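Local coordinates for protein DynF (Micromonospora chersina, PDB 6UBL) that is of unknown function but belongs to the dynemicin biosynthesis pathway and forms a beta barrel that holds a palmitic acid, consistent with binding a hydrophobic ligand, at residues K5-R11 against P106-A111. Residues are numbered along the deposited sequence; the frame is centred on the assembly and turned at random.
Sequences KSVLFGR and PDCLSA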
ATOM      1  N   LYS A   5      -1.544   2.257 -18.710  1.00 34.06           N
ATOM      2  CA  LYS A   5      -1.546   3.127 -17.539  1.00 34.50           C
ATOM      3  C   LYS A   5      -0.114   3.439 -17.094  1.00 35.40           C
ATOM      4  O   LYS A   5       0.799   2.614 -17.226  1.00 35.12           O
ATOM      5  CB  LYS A   5      -2.288   2.432 -16.405  1.00 36.01           C
ATOM      6  CG  LYS A   5      -3.746   2.094 -16.715  1.00 40.14           C
ATOM      7  CD  LYS A   5      -4.668   3.306 -16.633  1.00 43.68           C
ATOM      8  CE  LYS A   5      -6.135   2.891 -16.732  1.00 47.34           C
ATOM      9  NZ  LYS A   5      -6.381   1.853 -17.774  1.00 51.89           N
ATOM     10  N   SER A   6       0.085   4.641 -16.541  1.00 37.78           N
ATOM     11  CA  SER A   6       1.446   5.038 -16.173  1.00 39.57           C
ATOM     12  C   SER A   6       1.929   4.344 -14.904  1.00 36.52           C
ATOM     13  O   SER A   6       3.133   4.130 -14.747  1.00 37.84           O
ATOM     14  CB  SER A   6       1.560   6.562 -16.035  1.00 46.64           C
ATOM     15  OG  SER A   6       0.342   7.140 -15.617  1.00 57.21           O
ATOM     16  N   VAL A   7       1.025   4.000 -13.988  1.00 30.56           N
ATOM     17  CA  VAL A   7       1.377   3.327 -12.742  1.00 28.10           C
ATOM     18  C   VAL A   7       0.480   2.112 -12.583  1.00 27.13           C
ATOM     19  O   VAL A   7      -0.744   2.233 -12.671  1.00 27.11           O
ATOM     20  CB  VAL A   7       1.261   4.234 -11.502  1.00 33.24           C
ATOM     21  CG1 VAL A   7       1.632   3.434 -10.235  1.00 35.08           C
ATOM     22  CG2 VAL A   7       2.114   5.468 -11.649  1.00 41.21           C
ATOM     23  N   LEU A   8       1.079   0.941 -12.390  1.00 26.43           N
ATOM     24  CA  LEU A   8       0.323  -0.297 -12.227  1.00 24.66           C
ATOM     25  C   LEU A   8       0.408  -0.768 -10.777  1.00 23.32           C
ATOM     26  O   LEU A   8       1.514  -0.923 -10.234  1.00 27.08           O
ATOM     27  CB  LEU A   8       0.876  -1.387 -13.139  1.00 25.30           C
ATOM     28  CG  LEU A   8       1.106  -0.991 -14.599  1.00 32.51           C
ATOM     29  CD1 LEU A   8       1.624  -2.218 -15.356  1.00 37.32           C
ATOM     30  CD2 LEU A   8      -0.122  -0.417 -15.252  1.00 32.43           C
ATOM     31  N   PHE A   9      -0.753  -0.983 -10.143  1.00 23.64           N
ATOM     32  CA  PHE A   9      -0.794  -1.479  -8.771  1.00 23.20           C
ATOM     33  C   PHE A   9      -0.993  -2.992  -8.692  1.00 24.96           C
ATOM     34  O   PHE A   9      -1.211  -3.522  -7.597  1.00 26.46           O
ATOM     35  CB  PHE A   9      -1.869  -0.765  -7.939  1.00 23.47           C
ATOM     36  CG  PHE A   9      -1.603   0.705  -7.724  1.00 24.60           C
ATOM     37  CD1 PHE A   9      -0.326   1.149  -7.383  1.00 25.17           C
ATOM     38  CD2 PHE A   9      -2.619   1.625  -7.831  1.00 26.43           C
ATOM     39  CE1 PHE A   9      -0.080   2.494  -7.188  1.00 26.98           C
ATOM     40  CE2 PHE A   9      -2.377   2.971  -7.630  1.00 27.11           C
ATOM     41  CZ  PHE A   9      -1.110   3.404  -7.305  1.00 27.10           C
ATOM     42  N   GLY A  10      -0.927  -3.693  -9.821  1.00 25.04           N
ATOM     43  CA  GLY A  10      -1.026  -5.135  -9.835  1.00 24.05           C
ATOM     44  C   GLY A  10      -0.986  -5.634 -11.266  1.00 23.49           C
ATOM     45  O   GLY A  10      -0.445  -4.954 -12.143  1.00 24.98           O
ATOM     46  N   ARG A  11      -1.572  -6.784 -11.525  1.00 23.71           N
ATOM     47  CA  ARG A  11      -1.427  -7.442 -12.817  1.00 23.08           C
ATOM     48  C   ARG A  11      -2.517  -6.992 -13.781  1.00 22.06           C
ATOM     49  O   ARG A  11      -3.703  -7.023 -13.426  1.00 22.89           O
ATOM     50  CB  ARG A  11      -1.527  -8.941 -12.622  1.00 25.98           C
ATOM     51  CG  ARG A  11      -1.150  -9.742 -13.822  1.00 25.80           C
ATOM     52  CD  ARG A  11      -1.210 -11.215 -13.502  1.00 29.41           C
ATOM     53  NE  ARG A  11      -0.671 -11.995 -14.594  1.00 24.71           N
ATOM     54  CZ  ARG A  11      -0.860 -13.297 -14.763  1.00 24.31           C
ATOM     55  NH1 ARG A  11      -1.602 -13.980 -13.905  1.00 26.63           N
ATOM     56  NH2 ARG A  11      -0.314 -13.916 -15.800  1.00 23.97           N
ATOM     57  N   PRO A 106      -7.425   7.820 -13.772  1.00 23.99           N
ATOM     58  CA  PRO A 106      -7.104   7.178 -15.062  1.00 27.01           C
ATOM     59  C   PRO A 106      -5.626   6.924 -15.271  1.00 28.06           C
ATOM     60  O   PRO A 106      -5.274   6.183 -16.197  1.00 29.93           O
ATOM     61  CB  PRO A 106      -7.658   8.160 -16.100  1.00 28.96           C
ATOM     62  CG  PRO A 106      -7.647   9.486 -15.406  1.00 30.22           C
ATOM     63  CD  PRO A 106      -7.921   9.202 -13.947  1.00 26.05           C
ATOM     64  N   ASP A 107      -4.747   7.515 -14.457  1.00 27.21           N
ATOM     65  CA  ASP A 107      -3.315   7.297 -14.603  1.00 26.88           C
ATOM     66  C   ASP A 107      -2.853   5.997 -13.962  1.00 25.16           C
ATOM     67  O   ASP A 107      -1.688   5.619 -14.139  1.00 28.27           O
ATOM     68  CB  ASP A 107      -2.518   8.413 -13.924  1.00 30.48           C
ATOM     69  CG  ASP A 107      -2.671   9.758 -14.600  1.00 36.91           C
ATOM     70  OD1 ASP A 107      -2.881   9.802 -15.824  1.00 38.87           O
ATOM     71  OD2 ASP A 107      -2.522  10.782 -13.892  1.00 37.15           O
ATOM     72  N   CYS A 108      -3.725   5.326 -13.211  1.00 25.61           N
ATOM     73  CA  CYS A 108      -3.360   4.189 -12.382  1.00 26.10           C
ATOM     74  C   CYS A 108      -4.155   2.957 -12.790  1.00 26.70           C
ATOM     75  O   CYS A 108      -5.356   3.051 -13.074  1.00 31.27           O
ATOM     76  CB  CYS A 108      -3.773   4.442 -10.926  1.00 28.88           C
ATOM     77  SG  CYS A 108      -3.037   5.856 -10.150  1.00 33.05           S
ATOM     78  N   LEU A 109      -3.503   1.802 -12.811  1.00 23.02           N
ATOM     79  CA  LEU A 109      -4.212   0.532 -12.927  1.00 22.49           C
ATOM     80  C   LEU A 109      -4.543   0.027 -11.521  1.00 23.85           C
ATOM     81  O   LEU A 109      -3.637  -0.309 -10.743  1.00 23.87           O
ATOM     82  CB  LEU A 109      -3.391  -0.517 -13.678  1.00 24.05           C
ATOM     83  CG  LEU A 109      -4.126  -1.869 -13.701  1.00 29.49           C
ATOM     84  CD1 LEU A 109      -5.377  -1.789 -14.585  1.00 33.19           C
ATOM     85  CD2 LEU A 109      -3.234  -3.015 -14.147  1.00 32.54           C
ATOM     86  N   SER A 110      -5.835  -0.038 -11.197  1.00 21.09           N
ATOM     87  CA  SER A 110      -6.302  -0.641  -9.951  1.00 21.14           C
ATOM     88  C   SER A 110      -6.503  -2.134 -10.187  1.00 21.69           C
ATOM     89  O   SER A 110      -7.230  -2.525 -11.105  1.00 21.04           O
ATOM     90  CB  SER A 110      -7.606   0.016  -9.499  1.00 23.56           C
ATOM     91  OG  SER A 110      -7.393   1.372  -9.124  1.00 24.08           O
ATOM     92  N   ALA A 111      -5.827  -2.964  -9.391  1.00 21.56           N
ATOM     93  CA  ALA A 111      -5.709  -4.384  -9.689  1.00 20.58           C
ATOM     94  C   ALA A 111      -5.658  -5.197  -8.405  1.00 21.37           C
ATOM     95  O   ALA A 111      -5.198  -4.723  -7.365  1.00 20.27           O
ATOM     96  CB  ALA A 111      -4.479  -4.655 -10.558  1.00 23.07           C
TER
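The backbone oxygen of Asp-107 is gripped from Ser-6 and Val-7 together. Ser-6 OG reaches Asp-107 O at 2.9 Å, in the carbonyl plane and on a lone pair, while Val-7 N donates to the same Asp-107 O from nearly straight ahead of the carbonyl at 3.2 Å; Ser-6 N adds a weak, strongly bent third bond. From there the chains run parallel: Leu-109 N gives a straight bond of 2.8 Å to Val-7 O, and Leu-109 O takes the N-H of Phe-9. This is a short parallel beta ladder, in which the N-terminal strand 7-8 pairs with strand 108-115 of the beta barrel, a strand otherwise flanked by antiparallel neighbours. On the face of Val-7 and Cys-108, the thiol approaches the Phe-9 ring obliquely, Cys-108 SG lying 3.9 Å from Phe-9 CE2. On the face of Leu-8 and Leu-109, Leu-8 CD2 packs on Leu-109 CB at 3.6 Å, and Leu-109, its CG anti to the backbone N (chi1 176°), brings CD2 to 3.9 Å from Gly-10 O. Lys-5 works through its methylenes: bent at chi2 (-77°), the chain crosses the Leu-109 side chain at about a right angle and lays CD and CE beside the carbonyl oxygens of Pro-106 and Cys-108. With an alanine here, the methylenes beyond CB would be gone, which is likely to leave both carbonyl oxygens and the Leu-109 side chain without their cover on this side. Farther along, Gly-10 CA sits 3.6 Å from Ala-111 CB, and Gly-10 O accepts a hydrogen bond from Arg-151 of the second subunit.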